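Local coordinates for protein leucine--tRNA ligase (Agrobacterium radiobacter, PDB 5AH5) that probably charges tRNA(Leu) with leucine at the expense of ATP, as a class I aminoacyl-tRNA synthetase bound here to its tRNA, at residues 663-668 against 712-717; 761-766 against 790-795. All blocks are in the same frame, centred on the assembly; numbering follows the deposited sequence.

Contact 1: 663-668 against 712-717; sequences QLAIGK and VRLLAP
The backbone O of Ile-666, the residue that meets Leu-714 across this contact, takes a hydrogen bond from Thr-670 OG1 one turn further on. That bond lies along helix 653-674. None crosses to 712-717, and the contact itself is wholly apolar.

Leu-714 reaches over with both its methyls. CD1 lies 4.1 Å from CG1 of Ile-666, and CD2 is 4.1 Å from CA of the same residue. One branch therefore touches the isoleucine side chain while the other rests against its backbone. CD1 also comes within 4.3 Å of CB of Ala-665, so the leucine end spans two successive residues of the helix.

The two long side chains cross at about a right angle. CG of Leu-714 is anti to its carbonyl carbon, beside the backbone N (chi1 -60°), and CB already points toward 663-668. Ala-665 directs its CB toward the other helix as well. Ile-666 starts off at its flank, and CG1 is the branch that meets the leucine. The CA atoms of Ile-666 and Leu-714 are 7.1 Å apart. Distances of 4.1 to 4.3 Å describe ordinary van der Waals packing without strain.

All three touching residues are buried. Helix 678-695 covers Ala-665 through Val-688, while Pro-742 packs on Ile-666 and Trp-741 on Leu-714. Beside the contact, Arg-713 makes a salt bridge with Glu-644 and hydrogen bonds to Pro-740 O and Ile-643 O.

Both helices run in roughly the same direction, with the 678-695 helix between them in the sequence. This is the interior of the alpha-helical bundle that forms the anticodon-binding domain of class Ia synthetases such as this one.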
ATOM      1  N   GLN B 663      32.081   5.650 -11.352  1.00 41.94           N
ATOM      2  CA  GLN B 663      31.787   6.281 -10.095  1.00 38.17           C
ATOM      3  C   GLN B 663      30.461   6.953 -10.154  1.00 40.33           C
ATOM      4  O   GLN B 663      29.690   6.871  -9.179  1.00 40.19           O
ATOM      5  CB  GLN B 663      32.819   7.350  -9.695  1.00 41.97           C
ATOM      6  CG  GLN B 663      34.250   6.869  -9.636  1.00 39.65           C
ATOM      7  CD  GLN B 663      34.399   5.664  -8.800  1.00 35.66           C
ATOM      8  OE1 GLN B 663      33.968   5.682  -7.666  1.00 35.23           O
ATOM      9  NE2 GLN B 663      35.110   4.633  -9.303  1.00 42.39           N
ATOM     10  N   LEU B 664      30.195   7.655 -11.251  1.00 34.47           N
ATOM     11  CA  LEU B 664      28.854   8.150 -11.457  1.00 39.93           C
ATOM     12  C   LEU B 664      27.774   7.020 -11.430  1.00 34.96           C
ATOM     13  O   LEU B 664      26.663   7.291 -11.087  1.00 34.00           O
ATOM     14  CB  LEU B 664      28.703   8.892 -12.773  1.00 42.91           C
ATOM     15  CG  LEU B 664      29.663  10.076 -13.001  1.00 55.34           C
ATOM     16  CD1 LEU B 664      29.309  10.700 -14.339  1.00 55.22           C
ATOM     17  CD2 LEU B 664      29.635  11.080 -11.834  1.00 52.57           C
ATOM     18  N   ALA B 665      28.104   5.851 -11.958  1.00 36.70           N
ATOM     19  CA  ALA B 665      27.174   4.756 -12.097  1.00 38.16           C
ATOM     20  C   ALA B 665      26.899   4.203 -10.688  1.00 35.36           C
ATOM     21  O   ALA B 665      25.735   3.995 -10.332  1.00 33.55           O
ATOM     22  CB  ALA B 665      27.723   3.691 -13.001  1.00 35.84           C
ATOM     23  N   ILE B 666      27.937   4.091  -9.871  1.00 35.16           N
ATOM     24  CA  ILE B 666      27.753   3.691  -8.451  1.00 36.58           C
ATOM     25  C   ILE B 666      26.768   4.624  -7.766  1.00 37.75           C
ATOM     26  O   ILE B 666      25.776   4.182  -7.143  1.00 31.39           O
ATOM     27  CB  ILE B 666      29.079   3.674  -7.668  1.00 36.01           C
ATOM     28  CG1 ILE B 666      29.992   2.583  -8.203  1.00 36.93           C
ATOM     29  CG2 ILE B 666      28.854   3.480  -6.175  1.00 36.44           C
ATOM     30  CD1 ILE B 666      31.420   2.670  -7.646  1.00 40.76           C
ATOM     31  N   GLY B 667      27.001   5.919  -7.926  1.00 35.75           N
ATOM     32  CA  GLY B 667      26.176   6.933  -7.260  1.00 34.82           C
ATOM     33  C   GLY B 667      24.733   6.912  -7.738  1.00 38.71           C
ATOM     34  O   GLY B 667      23.788   7.089  -6.947  1.00 35.25           O
ATOM     35  N   LYS B 668      24.564   6.715  -9.041  1.00 33.89           N
ATOM     36  CA  LYS B 668      23.285   6.832  -9.659  1.00 36.38           C
ATOM     37  C   LYS B 668      22.391   5.554  -9.379  1.00 31.73           C
ATOM     38  O   LYS B 668      21.250   5.702  -9.039  1.00 32.80           O
ATOM     39  CB  LYS B 668      23.493   7.053 -11.134  1.00 39.93           C
ATOM     40  CG  LYS B 668      22.260   7.473 -11.885  1.00 46.90           C
ATOM     41  CD  LYS B 668      22.703   8.091 -13.206  1.00 60.07           C
ATOM     42  CE  LYS B 668      21.692   7.902 -14.323  1.00 68.31           C
ATOM     43  NZ  LYS B 668      22.393   7.846 -15.644  1.00 74.00           N
ATOM     44  N   VAL B 712      29.206  -6.036 -12.353  1.00 30.14           N
ATOM     45  CA  VAL B 712      28.447  -7.187 -11.809  1.00 34.36           C
ATOM     46  C   VAL B 712      27.991  -6.953 -10.360  1.00 36.19           C
ATOM     47  O   VAL B 712      26.909  -7.466  -9.934  1.00 35.60           O
ATOM     48  CB  VAL B 712      29.278  -8.444 -12.043  1.00 38.54           C
ATOM     49  CG1 VAL B 712      29.231  -9.437 -10.907  1.00 48.71           C
ATOM     50  CG2 VAL B 712      28.812  -9.067 -13.342  1.00 39.59           C
ATOM     51  N   ARG B 713      28.772  -6.178  -9.597  1.00 31.18           N
ATOM     52  CA  ARG B 713      28.338  -5.772  -8.277  1.00 30.73           C
ATOM     53  C   ARG B 713      27.101  -4.902  -8.308  1.00 30.77           C
ATOM     54  O   ARG B 713      26.153  -5.131  -7.552  1.00 30.63           O
ATOM     55  CB  ARG B 713      29.416  -5.114  -7.495  1.00 29.46           C
ATOM     56  CG  ARG B 713      30.545  -6.050  -7.178  1.00 32.04           C
ATOM     57  CD  ARG B 713      31.206  -5.640  -5.889  1.00 39.22           C
ATOM     58  NE  ARG B 713      32.278  -4.732  -6.042  1.00 40.31           N
ATOM     59  CZ  ARG B 713      32.770  -3.915  -5.099  1.00 45.63           C
ATOM     60  NH1 ARG B 713      32.257  -3.761  -3.865  1.00 40.29           N
ATOM     61  NH2 ARG B 713      33.809  -3.185  -5.449  1.00 45.28           N
ATOM     62  N   LEU B 714      27.062  -3.950  -9.224  1.00 29.05           N
ATOM     63  CA  LEU B 714      25.881  -3.081  -9.367  1.00 28.83           C
ATOM     64  C   LEU B 714      24.649  -3.804  -9.984  1.00 25.03           C
ATOM     65  O   LEU B 714      23.556  -3.400  -9.766  1.00 24.75           O
ATOM     66  CB  LEU B 714      26.213  -1.843 -10.234  1.00 29.63           C
ATOM     67  CG  LEU B 714      27.352  -0.969  -9.629  1.00 31.53           C
ATOM     68  CD1 LEU B 714      27.853   0.076 -10.664  1.00 31.75           C
ATOM     69  CD2 LEU B 714      26.914  -0.292  -8.340  1.00 29.38           C
ATOM     70  N   LEU B 715      24.893  -4.765 -10.847  1.00 22.31           N
ATOM     71  CA  LEU B 715      23.904  -5.488 -11.574  1.00 24.41           C
ATOM     72  C   LEU B 715      23.188  -6.528 -10.660  1.00 28.18           C
ATOM     73  O   LEU B 715      22.032  -6.790 -10.880  1.00 26.93           O
ATOM     74  CB  LEU B 715      24.559  -6.224 -12.761  1.00 23.18           C
ATOM     75  CG  LEU B 715      23.641  -7.018 -13.627  1.00 25.76           C
ATOM     76  CD1 LEU B 715      22.602  -6.171 -14.277  1.00 26.69           C
ATOM     77  CD2 LEU B 715      24.402  -7.896 -14.619  1.00 29.22           C
ATOM     78  N   ALA B 716      23.888  -6.996  -9.632  1.00 29.77           N
ATOM     79  CA  ALA B 716      23.457  -8.096  -8.745  1.00 31.93           C
ATOM     80  C   ALA B 716      22.084  -8.006  -8.145  1.00 29.02           C
ATOM     81  O   ALA B 716      21.459  -9.025  -8.074  1.00 36.57           O
ATOM     82  CB  ALA B 716      24.462  -8.340  -7.634  1.00 29.64           C
ATOM     83  N   PRO B 717      21.656  -6.828  -7.665  1.00 28.32           N
ATOM     84  CA  PRO B 717      20.345  -6.692  -7.137  1.00 26.52           C
ATOM     85  C   PRO B 717      19.230  -6.919  -8.164  1.00 29.66           C
ATOM     86  O   PRO B 717      18.123  -7.384  -7.760  1.00 27.47           O
ATOM     87  CB  PRO B 717      20.304  -5.264  -6.613  1.00 27.08           C
ATOM     88  CG  PRO B 717      21.702  -4.881  -6.322  1.00 27.01           C
ATOM     89  CD  PRO B 717      22.498  -5.641  -7.345  1.00 30.86           C
TER

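Contact 2: 761-766 against 790-795. With SO4 (sulfate ion), chain K.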
ATOM      1  N   ASN B 761      22.546  34.891 -21.811  1.00 28.20           N
ATOM      2  CA  ASN B 761      21.234  35.287 -21.346  1.00 29.56           C
ATOM      3  C   ASN B 761      20.310  34.117 -21.171  1.00 32.33           C
ATOM      4  O   ASN B 761      19.139  34.208 -21.472  1.00 30.08           O
ATOM      5  CB  ASN B 761      20.640  36.337 -22.285  1.00 31.16           C
ATOM      6  CG  ASN B 761      21.245  37.688 -22.056  1.00 36.03           C
ATOM      7  OD1 ASN B 761      22.038  37.909 -21.094  1.00 37.19           O
ATOM      8  ND2 ASN B 761      20.934  38.602 -22.944  1.00 37.57           N
ATOM      9  N   GLY B 762      20.868  32.990 -20.737  1.00 35.64           N
ATOM     10  CA  GLY B 762      20.076  31.802 -20.524  1.00 36.01           C
ATOM     11  C   GLY B 762      19.971  30.916 -21.753  1.00 34.88           C
ATOM     12  O   GLY B 762      19.497  29.827 -21.629  1.00 30.28           O
ATOM     13  N   LYS B 763      20.422  31.351 -22.921  1.00 29.74           N
ATOM     14  CA  LYS B 763      20.287  30.489 -24.115  1.00 32.94           C
ATOM     15  C   LYS B 763      21.567  29.705 -24.385  1.00 32.05           C
ATOM     16  O   LYS B 763      22.630  30.320 -24.502  1.00 27.47           O
ATOM     17  CB  LYS B 763      19.953  31.362 -25.340  1.00 41.98           C
ATOM     18  CG  LYS B 763      19.420  30.584 -26.534  1.00 55.68           C
ATOM     19  CD  LYS B 763      19.670  31.287 -27.865  1.00 69.10           C
ATOM     20  CE  LYS B 763      19.429  30.353 -29.058  1.00 76.38           C
ATOM     21  NZ  LYS B 763      20.522  30.486 -30.058  1.00 79.86           N
ATOM     22  N   LEU B 764      21.484  28.373 -24.513  1.00 30.05           N
ATOM     23  CA  LEU B 764      22.646  27.579 -24.857  1.00 31.38           C
ATOM     24  C   LEU B 764      23.235  28.004 -26.198  1.00 30.98           C
ATOM     25  O   LEU B 764      22.552  27.940 -27.224  1.00 29.28           O
ATOM     26  CB  LEU B 764      22.308  26.121 -24.979  1.00 32.53           C
ATOM     27  CG  LEU B 764      23.410  25.137 -25.390  1.00 34.32           C
ATOM     28  CD1 LEU B 764      24.461  24.984 -24.303  1.00 35.04           C
ATOM     29  CD2 LEU B 764      22.820  23.752 -25.683  1.00 35.82           C
ATOM     30  N   ILE B 765      24.523  28.336 -26.178  1.00 29.62           N
ATOM     31  CA  ILE B 765      25.282  28.662 -27.361  1.00 26.75           C
ATOM     32  C   ILE B 765      26.126  27.447 -27.830  1.00 29.28           C
ATOM     33  O   ILE B 765      26.096  27.110 -28.984  1.00 26.04           O
ATOM     34  CB  ILE B 765      26.186  29.900 -27.074  1.00 28.84           C
ATOM     35  CG1 ILE B 765      25.337  31.092 -26.562  1.00 29.10           C
ATOM     36  CG2 ILE B 765      26.901  30.312 -28.336  1.00 27.78           C
ATOM     37  CD1 ILE B 765      24.073  31.387 -27.396  1.00 30.59           C
ATOM     38  N   ARG B 766      26.863  26.786 -26.941  1.00 29.69           N
ATOM     39  CA  ARG B 766      27.773  25.668 -27.309  1.00 26.99           C
ATOM     40  C   ARG B 766      28.362  25.142 -26.005  1.00 28.24           C
ATOM     41  O   ARG B 766      28.048  25.629 -24.926  1.00 30.98           O
ATOM     42  CB  ARG B 766      28.916  26.109 -28.229  1.00 28.15           C
ATOM     43  CG  ARG B 766      29.835  27.187 -27.646  1.00 30.99           C
ATOM     44  CD  ARG B 766      31.066  27.412 -28.510  1.00 31.69           C
ATOM     45  NE  ARG B 766      32.017  26.309 -28.329  1.00 33.57           N
ATOM     46  CZ  ARG B 766      33.225  26.219 -28.866  1.00 35.91           C
ATOM     47  NH1 ARG B 766      33.723  27.148 -29.687  1.00 35.42           N
ATOM     48  NH2 ARG B 766      33.950  25.160 -28.559  1.00 33.20           N
ATOM     49  N   ARG B 790      32.615  35.659 -28.674  1.00 28.45           N
ATOM     50  CA  ARG B 790      33.200  36.897 -29.210  1.00 32.33           C
ATOM     51  C   ARG B 790      32.268  37.509 -30.268  1.00 34.56           C
ATOM     52  O   ARG B 790      32.043  38.714 -30.275  1.00 36.30           O
ATOM     53  CB  ARG B 790      34.566  36.648 -29.865  1.00 34.31           C
ATOM     54  CG  ARG B 790      35.757  37.308 -29.229  1.00 44.66           C
ATOM     55  CD  ARG B 790      37.102  36.810 -29.787  1.00 46.97           C
ATOM     56  NE  ARG B 790      38.126  36.793 -28.727  1.00 43.17           N
ATOM     57  CZ  ARG B 790      39.208  36.019 -28.748  1.00 49.56           C
ATOM     58  NH1 ARG B 790      39.462  35.197 -29.767  1.00 48.62           N
ATOM     59  NH2 ARG B 790      40.050  36.060 -27.728  1.00 61.29           N
ATOM     60  N   SER B 791      31.693  36.661 -31.111  1.00 31.28           N
ATOM     61  CA  SER B 791      30.785  37.129 -32.153  1.00 33.79           C
ATOM     62  C   SER B 791      29.543  37.775 -31.534  1.00 33.16           C
ATOM     63  O   SER B 791      29.221  38.909 -31.813  1.00 29.44           O
ATOM     64  CB  SER B 791      30.386  35.984 -33.092  1.00 31.27           C
ATOM     65  OG  SER B 791      31.520  35.447 -33.773  1.00 26.97           O
ATOM     66  N   ARG B 792      28.879  37.054 -30.653  1.00 34.68           N
ATOM     67  CA  ARG B 792      27.632  37.522 -30.057  1.00 33.58           C
ATOM     68  C   ARG B 792      27.795  38.697 -29.110  1.00 31.20           C
ATOM     69  O   ARG B 792      26.848  39.414 -28.907  1.00 38.44           O
ATOM     70  CB  ARG B 792      26.962  36.388 -29.324  1.00 37.43           C
ATOM     71  CG  ARG B 792      26.248  35.468 -30.290  1.00 39.28           C
ATOM     72  CD  ARG B 792      26.035  34.114 -29.692  1.00 40.79           C
ATOM     73  NE  ARG B 792      25.673  33.190 -30.769  1.00 42.09           N
ATOM     74  CZ  ARG B 792      24.432  32.954 -31.141  1.00 40.50           C
ATOM     75  NH1 ARG B 792      23.399  33.575 -30.555  1.00 44.65           N
ATOM     76  NH2 ARG B 792      24.218  32.118 -32.132  1.00 44.30           N
ATOM     77  N   LEU B 793      28.971  38.882 -28.524  1.00 32.34           N
ATOM     78  CA  LEU B 793      29.273  40.057 -27.703  1.00 36.07           C
ATOM     79  C   LEU B 793      29.992  41.158 -28.470  1.00 39.39           C
ATOM     80  O   LEU B 793      30.452  42.118 -27.850  1.00 41.86           O
ATOM     81  CB  LEU B 793      30.147  39.691 -26.487  1.00 35.97           C
ATOM     82  CG  LEU B 793      29.740  38.516 -25.590  1.00 43.77           C
ATOM     83  CD1 LEU B 793      30.438  38.569 -24.240  1.00 42.57           C
ATOM     84  CD2 LEU B 793      28.237  38.392 -25.439  1.00 40.87           C
ATOM     85  N   SER B 794      30.137  41.056 -29.786  1.00 35.78           N
ATOM     86  CA  SER B 794      30.940  42.087 -30.476  1.00 40.37           C
ATOM     87  C   SER B 794      30.222  43.457 -30.482  1.00 39.09           C
ATOM     88  O   SER B 794      30.883  44.469 -30.643  1.00 42.27           O
ATOM     89  CB  SER B 794      31.285  41.678 -31.907  1.00 34.69           C
ATOM     90  OG  SER B 794      30.062  41.498 -32.564  1.00 37.35           O
ATOM     91  N   ASP B 795      28.907  43.481 -30.267  1.00 39.78           N
ATOM     92  CA  ASP B 795      28.138  44.750 -30.166  1.00 52.36           C
ATOM     93  C   ASP B 795      27.302  44.874 -28.871  1.00 45.82           C
ATOM     94  O   ASP B 795      26.284  45.531 -28.844  1.00 44.31           O
ATOM     95  CB  ASP B 795      27.222  44.913 -31.420  1.00 59.13           C
ATOM     96  CG  ASP B 795      26.076  43.867 -31.484  1.00 68.33           C
ATOM     97  OD1 ASP B 795      26.263  42.700 -31.014  1.00 85.45           O
ATOM     98  OD2 ASP B 795      24.983  44.215 -32.015  1.00 80.43           O
TER
HETATM   99  S   SO4 K1820      35.821  22.282 -27.244  1.00 77.08           S
HETATM  100  O1  SO4 K1820      34.391  22.443 -27.627  1.00 61.17           O
HETATM  101  O2  SO4 K1820      36.367  23.360 -26.364  1.00 61.12           O
HETATM  102  O3  SO4 K1820      36.638  22.112 -28.473  1.00 79.04           O
HETATM  103  O4  SO4 K1820      35.882  21.005 -26.491  1.00 93.30           O
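In the small C-terminal alpha/beta unit, Ile-765 on the outermost strand 763-771 meets Arg-792 at the end of helix 787-792. The two side chains lie alongside each other, pointing opposite ways. CD1 of Ile-765 lies over one face of the Arg-792 guanidinium, 3.7 Å above its plane and nearer its edge than its middle. The nearest guanidinium atom is NH1 of Arg-792, 3.9 Å from CD1 of Ile-765. The other branch touches further back, with CG2 of Ile-765 at 4.0 Å from NE of Arg-792.

The arginine is extended from CG to NE, and its chi4 of -91° turns the guanidinium across the line of the chain. That twist presents a face to the isoleucine.

Strands 753-760 and 763-771 form a beta hairpin. Asn-761 and Gly-762 make its tight turn, with the backbone angles of type I'. Further along, Ile-765 and Arg-766 both hydrogen-bond to Val-758, consistent with a classic beta bulge at Ile-765.

The bound RNA runs beside this corner. Arg-792 NH2 makes a salt bridge to a phosphate, and Lys-763 and Leu-764 pack on phosphate as well. NZ of Lys-763 lies 4.3 Å from NH1 of Arg-792, and the negative charge of the RNA backbone probably balances these two cations.

Helical backbone angles end before Leu-793. Just there Ser-791 O is gripped twice, by Ser-794 OG at 2.8 Å and by Ser-794 N at 3.1 Å.

Arg-766 serves a separate anion. Its NH2 gives a weak, bent hydrogen bond of 2.9 Å to O1 of a sulfate, probably from the crystallisation liquor. Thr-769 OG1 also binds the sulfate, and Glu-788 takes a salt bridge from NH1 of Arg-766.

Overall arrangement
Contact 1 is core and contact 2 is surface. They share no helix or strand. In contact 1 two helices of a bundle meet, and all the touching atoms are carbon or backbone. In contact 2 an edge strand faces a helix end, and the chief partner is a charged side chain that also serves the RNA. One aliphatic residue is central to each: Leu-714 rests on another helix, whereas Ile-765 lies against a guanidinium. The contacts follow one another along the chain. Their centres are 39 Å apart and their nearest atoms about 18 Å, so they do not touch and belong to separate parts of the C-terminal region.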